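Local coordinates for O-phospho-L-seryl-tRNA:Cys-tRNA synthase (Methanocaldococcus jannaschii DSM 2661, PDB 5X6B), which probably converts O-phosphoseryl-tRNA into cysteinyl-tRNA in a pyridoxal-phosphate-dependent reaction, the second step of an indirect route to charged tRNA, at residues A162-E167 / K181-N186; I175-Y180 / N208-K213; E54-N59 / V402-N407. All blocks are in the same frame, centred on the assembly; numbering follows the deposited sequence.

Contact 1 (A162-E167 / K181-N186); sequences AEVGYE and KEVIDN
Strand 162-164 and helix 181-186 run nearly antiparallel, their short axes at 155° and 8.7 Å apart where they come closest, Val-164 and Val-183 being the nearest pair, 6.7 Å between their CA atoms. Val-183 carries nearly all of the helix's share: its side chain leaves the helix toward the strand and divides its two methyls between strand neighbours two residues apart. CG1, placed anti to the backbone N (chi1 175°), rests against the lone methyl of Ala-162, CB to CG1 3.9 Å. CG2 goes to the other partner and meets CG2 of Val-164 at 4.0 Å, the two side chains meeting at a slant. Between these two points the strand offers backbone: the carbonyl O of Glu-163 lies 4.1 Å from Val-183 CG2, a van der Waals approach of a methyl to an oxygen. No hydrogen bond crosses the interface. The strand is the edge strand of the seven-stranded mixed sheet of the pyridoxal-phosphate fold type I large domain, and the helix belongs to the beta-alpha-beta crossover that leaves this edge and returns to the sheet in strand 194-200, passing over strand 139-143. Val-183 and Val-164 accordingly both also touch Val-141, while Ala-162 reaches Leu-187 one turn further down the helix and Val-164 reaches Tyr-180 one turn back. The strand is held in the sheet by backbone bonds from Ala-162 to Val-140 and Leu-142 and from Val-164 to Leu-142. Glu-163 starts out on the other side of the strand, its CB directed away from the helix; its OE2 makes a weak hydrogen bond to Tyr-151 OH, and its side chain packs on Lys-282 of the second subunit.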
loop_
_atom_site.group_PDB
_atom_site.type_symbol
_atom_site.label_atom_id
_atom_site.label_comp_id
_atom_site.label_asym_id
_atom_site.label_seq_id
_atom_site.Cartn_x
_atom_site.Cartn_y
_atom_site.Cartn_z
ATOM N N ALA B 162 3.062 5.330 34.541
ATOM C CA ALA B 162 3.772 4.561 35.555
ATOM C C ALA B 162 4.190 3.200 34.990
ATOM O O ALA B 162 3.426 2.558 34.264
ATOM C CB ALA B 162 2.912 4.388 36.792
ATOM N N GLU B 163 5.398 2.765 35.334
ATOM C CA GLU B 163 5.963 1.536 34.785
ATOM C C GLU B 163 5.851 0.340 35.731
ATOM O O GLU B 163 6.223 0.423 36.901
ATOM C CB GLU B 163 7.433 1.755 34.414
ATOM C CG GLU B 163 7.646 2.765 33.294
ATOM C CD GLU B 163 9.105 3.127 33.097
ATOM O OE1 GLU B 163 9.914 2.874 34.014
ATOM O OE2 GLU B 163 9.445 3.662 32.021
ATOM N N VAL B 164 5.336 -0.770 35.209
ATOM C CA VAL B 164 5.360 -2.043 35.921
ATOM C C VAL B 164 6.709 -2.712 35.684
ATOM O O VAL B 164 7.126 -2.892 34.544
ATOM C CB VAL B 164 4.228 -2.977 35.470
ATOM C CG1 VAL B 164 4.408 -4.356 36.075
ATOM C CG2 VAL B 164 2.877 -2.392 35.845
ATOM N N GLY B 165 7.388 -3.077 36.765
ATOM C CA GLY B 165 8.772 -3.509 36.685
ATOM C C GLY B 165 9.012 -4.971 36.354
ATOM O O GLY B 165 8.090 -5.725 36.035
ATOM N N TYR B 166 10.278 -5.364 36.445
ATOM C CA TYR B 166 10.708 -6.707 36.094
ATOM C C TYR B 166 10.477 -7.742 37.190
ATOM O O TYR B 166 10.632 -7.460 38.377
ATOM C CB TYR B 166 12.194 -6.699 35.734
ATOM C CG TYR B 166 12.519 -5.882 34.510
ATOM C CD1 TYR B 166 12.305 -6.392 33.235
ATOM C CD2 TYR B 166 13.043 -4.602 34.626
ATOM C CE1 TYR B 166 12.602 -5.649 32.112
ATOM C CE2 TYR B 166 13.343 -3.851 33.508
ATOM C CZ TYR B 166 13.123 -4.378 32.254
ATOM O OH TYR B 166 13.426 -3.629 31.141
ATOM N N GLU B 167 10.102 -8.942 36.767
ATOM C CA GLU B 167 10.128 -10.124 37.617
ATOM C C GLU B 167 11.585 -10.542 37.778
ATOM O O GLU B 167 11.961 -11.211 38.735
ATOM C CB GLU B 167 9.291 -11.241 36.994
ATOM C CG GLU B 167 9.143 -12.495 37.827
ATOM C CD GLU B 167 8.103 -13.438 37.246
ATOM O OE1 GLU B 167 7.352 -13.005 36.345
ATOM O OE2 GLU B 167 8.037 -14.607 37.681
ATOM N N LYS B 181 -0.974 -4.948 39.699
ATOM C CA LYS B 181 -1.879 -4.659 40.807
ATOM C C LYS B 181 -1.283 -3.639 41.782
ATOM O O LYS B 181 -1.937 -2.655 42.132
ATOM C CB LYS B 181 -2.251 -5.944 41.556
ATOM C CG LYS B 181 -2.643 -5.695 43.007
ATOM C CD LYS B 181 -3.622 -6.723 43.553
ATOM C CE LYS B 181 -4.363 -6.156 44.761
ATOM N NZ LYS B 181 -5.196 -7.164 45.475
ATOM N N GLU B 182 -0.042 -3.868 42.207
ATOM C CA GLU B 182 0.593 -3.001 43.203
ATOM C C GLU B 182 0.747 -1.569 42.709
ATOM O O GLU B 182 0.544 -0.624 43.469
ATOM C CB GLU B 182 1.964 -3.548 43.616
ATOM C CG GLU B 182 2.038 -5.065 43.688
ATOM C CD GLU B 182 3.451 -5.583 43.907
ATOM O OE1 GLU B 182 4.384 -4.760 44.042
ATOM O OE2 GLU B 182 3.626 -6.821 43.943
ATOM N N VAL B 183 1.095 -1.410 41.435
ATOM C CA VAL B 183 1.258 -0.087 40.843
ATOM C C VAL B 183 -0.067 0.674 40.814
ATOM O O VAL B 183 -0.138 1.837 41.223
ATOM C CB VAL B 183 1.831 -0.183 39.417
ATOM C CG1 VAL B 183 1.876 1.189 38.766
ATOM C CG2 VAL B 183 3.220 -0.801 39.448
ATOM N N ILE B 184 -1.112 0.004 40.338
ATOM C CA ILE B 184 -2.449 0.586 40.297
ATOM C C ILE B 184 -2.915 1.030 41.685
ATOM O O ILE B 184 -3.351 2.167 41.867
ATOM C CB ILE B 184 -3.470 -0.406 39.710
ATOM C CG1 ILE B 184 -3.163 -0.671 38.237
ATOM C CG2 ILE B 184 -4.886 0.126 39.859
ATOM C CD1 ILE B 184 -3.930 -1.836 37.659
ATOM N N ASP B 185 -2.812 0.133 42.662
ATOM C CA ASP B 185 -3.224 0.442 44.028
ATOM C C ASP B 185 -2.371 1.564 44.609
ATOM O O ASP B 185 -2.885 2.454 45.280
ATOM C CB ASP B 185 -3.146 -0.803 44.913
ATOM C CG ASP B 185 -4.148 -1.869 44.510
ATOM O OD1 ASP B 185 -5.145 -1.531 43.835
ATOM O OD2 ASP B 185 -3.943 -3.047 44.869
ATOM N N ASN B 186 -1.069 1.514 44.340
ATOM C CA ASN B 186 -0.150 2.587 44.711
ATOM C C ASN B 186 -0.655 3.937 44.205
ATOM O O ASN B 186 -0.544 4.953 44.890
ATOM C CB ASN B 186 1.251 2.292 44.156
ATOM C CG ASN B 186 2.329 3.193 44.737
ATOM O OD1 ASN B 186 2.081 4.342 45.095
ATOM N ND2 ASN B 186 3.545 2.663 44.829
#

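Contact 2 (I175-Y180 / N208-K213); sequences INLEGY and NLNDAK
Leu-177 and Asn-210 bury most of the surface between 175-180 and 208-213, with Asp-211 and Ile-175 adding smaller shares. Leu-177 makes its close contacts through one methyl, CD1. With its chain extended at the second torsion (chi2 -173°), CD1 is carried away from the 175-180 backbone and lands on the main chain of Asp-211, 3.3 Å from that residue's O and 3.5 Å from its N. The same methyl meets the base of both neighbouring side chains, Asp-211 CB at 4.1 Å and Asn-210 CB at 4.2 Å, so Asp-211 receives it with its backbone and CB. Asp-211 is also the centre of an inverse gamma turn. Beyond CB, the carboxamide of Asn-210 lies beside Ile-175 and packs near its CB. Both segments are lead-ins to helices of the large domain: residues 175-180 run into helix 179-188 and residues 208-213 run into helix 212-221, and the two starts lie side by side over strand 194-200. Leu-177 fills in between them, touching Leu-199 of the strand and Val-215 of the second helix. The first lead-in is shaped by a type I turn from Asn-176 to Gly-179, closed by Gly-179 N to Asn-176 O at 2.9 Å. The same N also donates to the side-chain OD1 of Asn-176, a weak capping bond at 3.1 Å and 124°. The second lead-in is tied at its start to Ile-341, whose N donates to Asn-208 OD1.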
loop_
_atom_site.group_PDB
_atom_site.type_symbol
_atom_site.label_atom_id
_atom_site.label_comp_id
_atom_site.label_asym_id
_atom_site.label_seq_id
_atom_site.Cartn_x
_atom_site.Cartn_y
_atom_site.Cartn_z
ATOM N N ILE B 175 8.935 -9.244 32.583
ATOM C CA ILE B 175 8.010 -8.374 33.299
ATOM C C ILE B 175 7.238 -9.107 34.398
ATOM O O ILE B 175 6.726 -10.207 34.184
ATOM C CB ILE B 175 6.995 -7.728 32.325
ATOM C CG1 ILE B 175 7.720 -6.838 31.315
ATOM C CG2 ILE B 175 5.939 -6.934 33.075
ATOM C CD1 ILE B 175 8.562 -5.757 31.950
ATOM N N ASN B 176 7.165 -8.489 35.574
ATOM C CA ASN B 176 6.299 -8.965 36.645
ATOM C C ASN B 176 4.849 -8.572 36.361
ATOM O O ASN B 176 4.404 -7.493 36.750
ATOM C CB ASN B 176 6.756 -8.397 37.992
ATOM C CG ASN B 176 6.037 -9.027 39.178
ATOM O OD1 ASN B 176 5.009 -9.688 39.029
ATOM N ND2 ASN B 176 6.579 -8.811 40.371
ATOM N N LEU B 177 4.115 -9.448 35.683
ATOM C CA LEU B 177 2.742 -9.139 35.289
ATOM C C LEU B 177 1.835 -8.942 36.503
ATOM O O LEU B 177 0.871 -8.177 36.456
ATOM C CB LEU B 177 2.179 -10.239 34.381
ATOM C CG LEU B 177 2.876 -10.395 33.026
ATOM C CD1 LEU B 177 2.147 -11.389 32.128
ATOM C CD2 LEU B 177 3.017 -9.050 32.337
ATOM N N GLU B 178 2.157 -9.627 37.592
ATOM C CA GLU B 178 1.380 -9.515 38.818
ATOM C C GLU B 178 1.626 -8.163 39.478
ATOM O O GLU B 178 0.822 -7.701 40.288
ATOM C CB GLU B 178 1.724 -10.657 39.779
ATOM C CG GLU B 178 1.421 -12.053 39.224
ATOM C CD GLU B 178 2.488 -12.571 38.268
ATOM O OE1 GLU B 178 3.531 -11.902 38.108
ATOM O OE2 GLU B 178 2.280 -13.647 37.671
ATOM N N GLY B 179 2.735 -7.526 39.110
ATOM C CA GLY B 179 3.088 -6.220 39.636
ATOM C C GLY B 179 2.174 -5.101 39.165
ATOM O O GLY B 179 2.265 -3.972 39.651
ATOM N N TYR B 180 1.297 -5.407 38.214
ATOM C CA TYR B 180 0.332 -4.431 37.724
ATOM C C TYR B 180 -0.611 -4.003 38.837
ATOM O O TYR B 180 -0.995 -2.837 38.914
ATOM C CB TYR B 180 -0.469 -4.995 36.546
ATOM C CG TYR B 180 0.119 -4.672 35.192
ATOM C CD1 TYR B 180 -0.229 -3.505 34.523
ATOM C CD2 TYR B 180 1.022 -5.532 34.582
ATOM C CE1 TYR B 180 0.308 -3.205 33.281
ATOM C CE2 TYR B 180 1.563 -5.243 33.344
ATOM C CZ TYR B 180 1.203 -4.079 32.698
ATOM O OH TYR B 180 1.746 -3.793 31.467
ATOM N N ASN B 208 10.316 -10.784 24.303
ATOM C CA ASN B 208 9.678 -11.641 25.295
ATOM C C ASN B 208 8.164 -11.639 25.155
ATOM O O ASN B 208 7.533 -10.586 25.155
ATOM C CB ASN B 208 10.053 -11.204 26.712
ATOM C CG ASN B 208 11.504 -11.459 27.036
ATOM O OD1 ASN B 208 12.122 -12.375 26.490
ATOM N ND2 ASN B 208 12.060 -10.649 27.931
ATOM N N LEU B 209 7.589 -12.828 25.035
ATOM C CA LEU B 209 6.143 -12.979 25.052
ATOM C C LEU B 209 5.637 -12.838 26.495
ATOM O O LEU B 209 6.375 -13.095 27.449
ATOM C CB LEU B 209 5.749 -14.330 24.451
ATOM C CG LEU B 209 4.270 -14.689 24.311
ATOM C CD1 LEU B 209 3.519 -13.618 23.534
ATOM C CD2 LEU B 209 4.143 -16.034 23.631
ATOM N N ASN B 210 4.389 -12.410 26.653
ATOM C CA ASN B 210 3.816 -12.219 27.978
ATOM C C ASN B 210 2.423 -12.833 28.074
ATOM O O ASN B 210 1.652 -12.785 27.117
ATOM C CB ASN B 210 3.766 -10.727 28.327
ATOM C CG ASN B 210 5.148 -10.110 28.472
ATOM O OD1 ASN B 210 5.561 -9.281 27.662
ATOM N ND2 ASN B 210 5.863 -10.499 29.522
ATOM N N ASP B 211 2.103 -13.417 29.224
ATOM C CA ASP B 211 0.785 -14.012 29.429
ATOM C C ASP B 211 -0.270 -12.922 29.610
ATOM O O ASP B 211 -0.565 -12.509 30.730
ATOM C CB ASP B 211 0.795 -14.953 30.637
ATOM C CG ASP B 211 -0.469 -15.783 30.739
ATOM O OD1 ASP B 211 -1.257 -15.790 29.772
ATOM O OD2 ASP B 211 -0.675 -16.435 31.784
ATOM N N ALA B 212 -0.838 -12.473 28.496
ATOM C CA ALA B 212 -1.751 -11.331 28.486
ATOM C C ALA B 212 -2.999 -11.540 29.340
ATOM O O ALA B 212 -3.597 -10.574 29.813
ATOM C CB ALA B 212 -2.157 -11.001 27.048
ATOM N N LYS B 213 -3.395 -12.796 29.529
ATOM C CA LYS B 213 -4.633 -13.098 30.239
ATOM C C LYS B 213 -4.566 -12.639 31.690
ATOM O O LYS B 213 -5.563 -12.190 32.256
ATOM C CB LYS B 213 -4.941 -14.596 30.183
ATOM C CG LYS B 213 -6.322 -14.951 30.715
ATOM C CD LYS B 213 -6.662 -16.410 30.467
ATOM C CE LYS B 213 -8.093 -16.720 30.872
ATOM N NZ LYS B 213 -8.457 -18.135 30.586
#

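Contact 3 (E54-N59 / V402-N407); sequences EFINLN and VEYVVN
Ile-56 reaches from strand 56-57 to Val-405 and Tyr-404 on helix 402-407. Its CB already points at the helix, and its two branches part there. CG2 comes within 4.2 Å of Val-405 CG2. The longer branch, CG1 anti to the carbonyl carbon and then extended (chi2 177°), carries CD1 to the tip, where it meets the same Val-405 CG2 at 3.9 Å and, from an oblique direction, the Tyr-404 ring atom CD2 at 4.2 Å. Val-405 turns its other methyl to Leu-58: CG1 lies 3.8 Å from Leu-58 CD1, the two side chains lying alongside and running opposite ways. The interface is wholly apolar; the Tyr-404 hydroxyl hydrogen-bonds to Arg-377 O. Leu-58 sits inside an Asx turn, Asn-59 N donating to Asn-57 OD1 at 2.9 Å, and Asn-59 OD1 then caps Ile-61 N. Strand 56-57 pairs in parallel with strand 379-380, while helix 399-415 lies between that small sheet and helix 317-331, which Val-402 and Val-406 touch; a chain of another protein also packs on Ile-56 and Tyr-404.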
loop_
_atom_site.group_PDB
_atom_site.type_symbol
_atom_site.label_atom_id
_atom_site.label_comp_id
_atom_site.label_asym_id
_atom_site.label_seq_id
_atom_site.Cartn_x
_atom_site.Cartn_y
_atom_site.Cartn_z
ATOM N N GLU B 54 19.699 -7.357 -2.960
ATOM C CA GLU B 54 21.069 -7.839 -2.950
ATOM C C GLU B 54 21.494 -8.278 -1.552
ATOM O O GLU B 54 22.613 -8.745 -1.348
ATOM C CB GLU B 54 22.007 -6.752 -3.470
ATOM C CG GLU B 54 21.554 -6.144 -4.782
ATOM C CD GLU B 54 22.699 -5.922 -5.742
ATOM O OE1 GLU B 54 23.866 -5.976 -5.299
ATOM O OE2 GLU B 54 22.431 -5.698 -6.942
ATOM N N PHE B 55 20.596 -8.124 -0.586
ATOM C CA PHE B 55 20.929 -8.420 0.798
ATOM C C PHE B 55 19.832 -9.189 1.510
ATOM O O PHE B 55 18.652 -9.068 1.176
ATOM C CB PHE B 55 21.213 -7.129 1.570
ATOM C CG PHE B 55 22.471 -6.431 1.154
ATOM C CD1 PHE B 55 23.695 -6.815 1.673
ATOM C CD2 PHE B 55 22.432 -5.383 0.255
ATOM C CE1 PHE B 55 24.860 -6.173 1.295
ATOM C CE2 PHE B 55 23.593 -4.736 -0.124
ATOM C CZ PHE B 55 24.809 -5.131 0.397
ATOM N N ILE B 56 20.236 -9.989 2.488
ATOM C CA ILE B 56 19.307 -10.496 3.482
ATOM C C ILE B 56 19.222 -9.454 4.589
ATOM O O ILE B 56 20.243 -9.045 5.154
ATOM C CB ILE B 56 19.749 -11.851 4.066
ATOM C CG1 ILE B 56 19.805 -12.918 2.974
ATOM C CG2 ILE B 56 18.807 -12.283 5.175
ATOM C CD1 ILE B 56 20.304 -14.253 3.466
ATOM N N ASN B 57 18.006 -9.005 4.879
ATOM C CA ASN B 57 17.790 -8.032 5.936
ATOM C C ASN B 57 17.434 -8.733 7.238
ATOM O O ASN B 57 16.425 -9.437 7.314
ATOM C CB ASN B 57 16.687 -7.044 5.544
ATOM C CG ASN B 57 16.673 -5.810 6.422
ATOM O OD1 ASN B 57 17.194 -5.820 7.537
ATOM N ND2 ASN B 57 16.072 -4.737 5.923
ATOM N N LEU B 58 18.260 -8.533 8.260
ATOM C CA LEU B 58 18.057 -9.188 9.548
ATOM C C LEU B 58 17.337 -8.302 10.564
ATOM O O LEU B 58 17.137 -8.710 11.708
ATOM C CB LEU B 58 19.398 -9.639 10.127
ATOM C CG LEU B 58 20.121 -10.748 9.361
ATOM C CD1 LEU B 58 21.414 -11.130 10.064
ATOM C CD2 LEU B 58 19.215 -11.963 9.186
ATOM N N ASN B 59 16.952 -7.097 10.150
ATOM C CA ASN B 59 16.264 -6.164 11.042
ATOM C C ASN B 59 14.884 -6.680 11.450
ATOM O O ASN B 59 14.015 -6.886 10.603
ATOM C CB ASN B 59 16.141 -4.795 10.375
ATOM C CG ASN B 59 15.820 -3.692 11.359
ATOM O OD1 ASN B 59 15.110 -3.903 12.344
ATOM N ND2 ASN B 59 16.346 -2.502 11.098
ATOM N N VAL B 402 18.577 -19.137 6.229
ATOM C CA VAL B 402 18.903 -19.247 7.643
ATOM C C VAL B 402 20.292 -19.867 7.843
ATOM O O VAL B 402 21.112 -19.330 8.593
ATOM C CB VAL B 402 17.845 -20.079 8.397
ATOM C CG1 VAL B 402 18.227 -20.232 9.862
ATOM C CG2 VAL B 402 16.466 -19.436 8.261
ATOM N N GLU B 403 20.561 -20.984 7.167
ATOM C CA GLU B 403 21.880 -21.618 7.251
ATOM C C GLU B 403 22.971 -20.675 6.762
ATOM O O GLU B 403 24.043 -20.585 7.365
ATOM C CB GLU B 403 21.952 -22.906 6.432
ATOM C CG GLU B 403 21.002 -24.022 6.806
ATOM C CD GLU B 403 21.301 -25.277 5.999
ATOM O OE1 GLU B 403 22.501 -25.564 5.789
ATOM O OE2 GLU B 403 20.348 -25.949 5.537
ATOM N N TYR B 404 22.699 -19.991 5.655
ATOM C CA TYR B 404 23.659 -19.059 5.079
ATOM C C TYR B 404 24.085 -18.010 6.100
ATOM O O TYR B 404 25.280 -17.791 6.315
ATOM C CB TYR B 404 23.074 -18.373 3.847
ATOM C CG TYR B 404 24.037 -17.413 3.192
ATOM C CD1 TYR B 404 24.933 -17.852 2.229
ATOM C CD2 TYR B 404 24.065 -16.069 3.549
ATOM C CE1 TYR B 404 25.823 -16.987 1.632
ATOM C CE2 TYR B 404 24.954 -15.194 2.962
ATOM C CZ TYR B 404 25.831 -15.659 2.000
ATOM O OH TYR B 404 26.721 -14.797 1.403
ATOM N N VAL B 405 23.096 -17.368 6.722
ATOM C CA VAL B 405 23.345 -16.324 7.707
ATOM C C VAL B 405 24.191 -16.830 8.874
ATOM O O VAL B 405 25.175 -16.190 9.262
ATOM C CB VAL B 405 22.028 -15.757 8.261
ATOM C CG1 VAL B 405 22.309 -14.792 9.405
ATOM C CG2 VAL B 405 21.231 -15.080 7.150
ATOM N N VAL B 406 23.802 -17.980 9.424
ATOM C CA VAL B 406 24.514 -18.578 10.551
ATOM C C VAL B 406 25.965 -18.887 10.202
ATOM O O VAL B 406 26.880 -18.506 10.936
ATOM C CB VAL B 406 23.828 -19.868 11.028
ATOM C CG1 VAL B 406 24.730 -20.619 11.984
ATOM C CG2 VAL B 406 22.496 -19.549 11.688
ATOM N N ASN B 407 26.174 -19.572 9.079
ATOM C CA ASN B 407 27.525 -19.889 8.631
ATOM C C ASN B 407 28.332 -18.624 8.389
ATOM O O ASN B 407 29.530 -18.572 8.674
ATOM C CB ASN B 407 27.489 -20.743 7.360
ATOM C CG ASN B 407 26.930 -22.132 7.610
ATOM O OD1 ASN B 407 26.999 -22.650 8.728
ATOM N ND2 ASN B 407 26.373 -22.743 6.569
#

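Overall arrangement
Contacts 1 and 2 are neighbours in the large domain, their centres 11 Å apart, and they share helix 179-188: contact 1 sets it against the edge strand 160-166, contact 2 sets its lead-in beside the start of helix 212-221. Their segments alternate along the chain, and a probable backbone hydrogen bond from Asn-176 N to Gly-165 O joins them directly. Contact 3 lies about 39 Å from contact 1 and 32 Å from contact 2, centre to centre, and brings a residue range ahead of all the others against one that follows them all. It joins the early strand 56-57 to the last helix, 399-415, without touching the other two contacts (nearest atoms about 14 Å from contact 2).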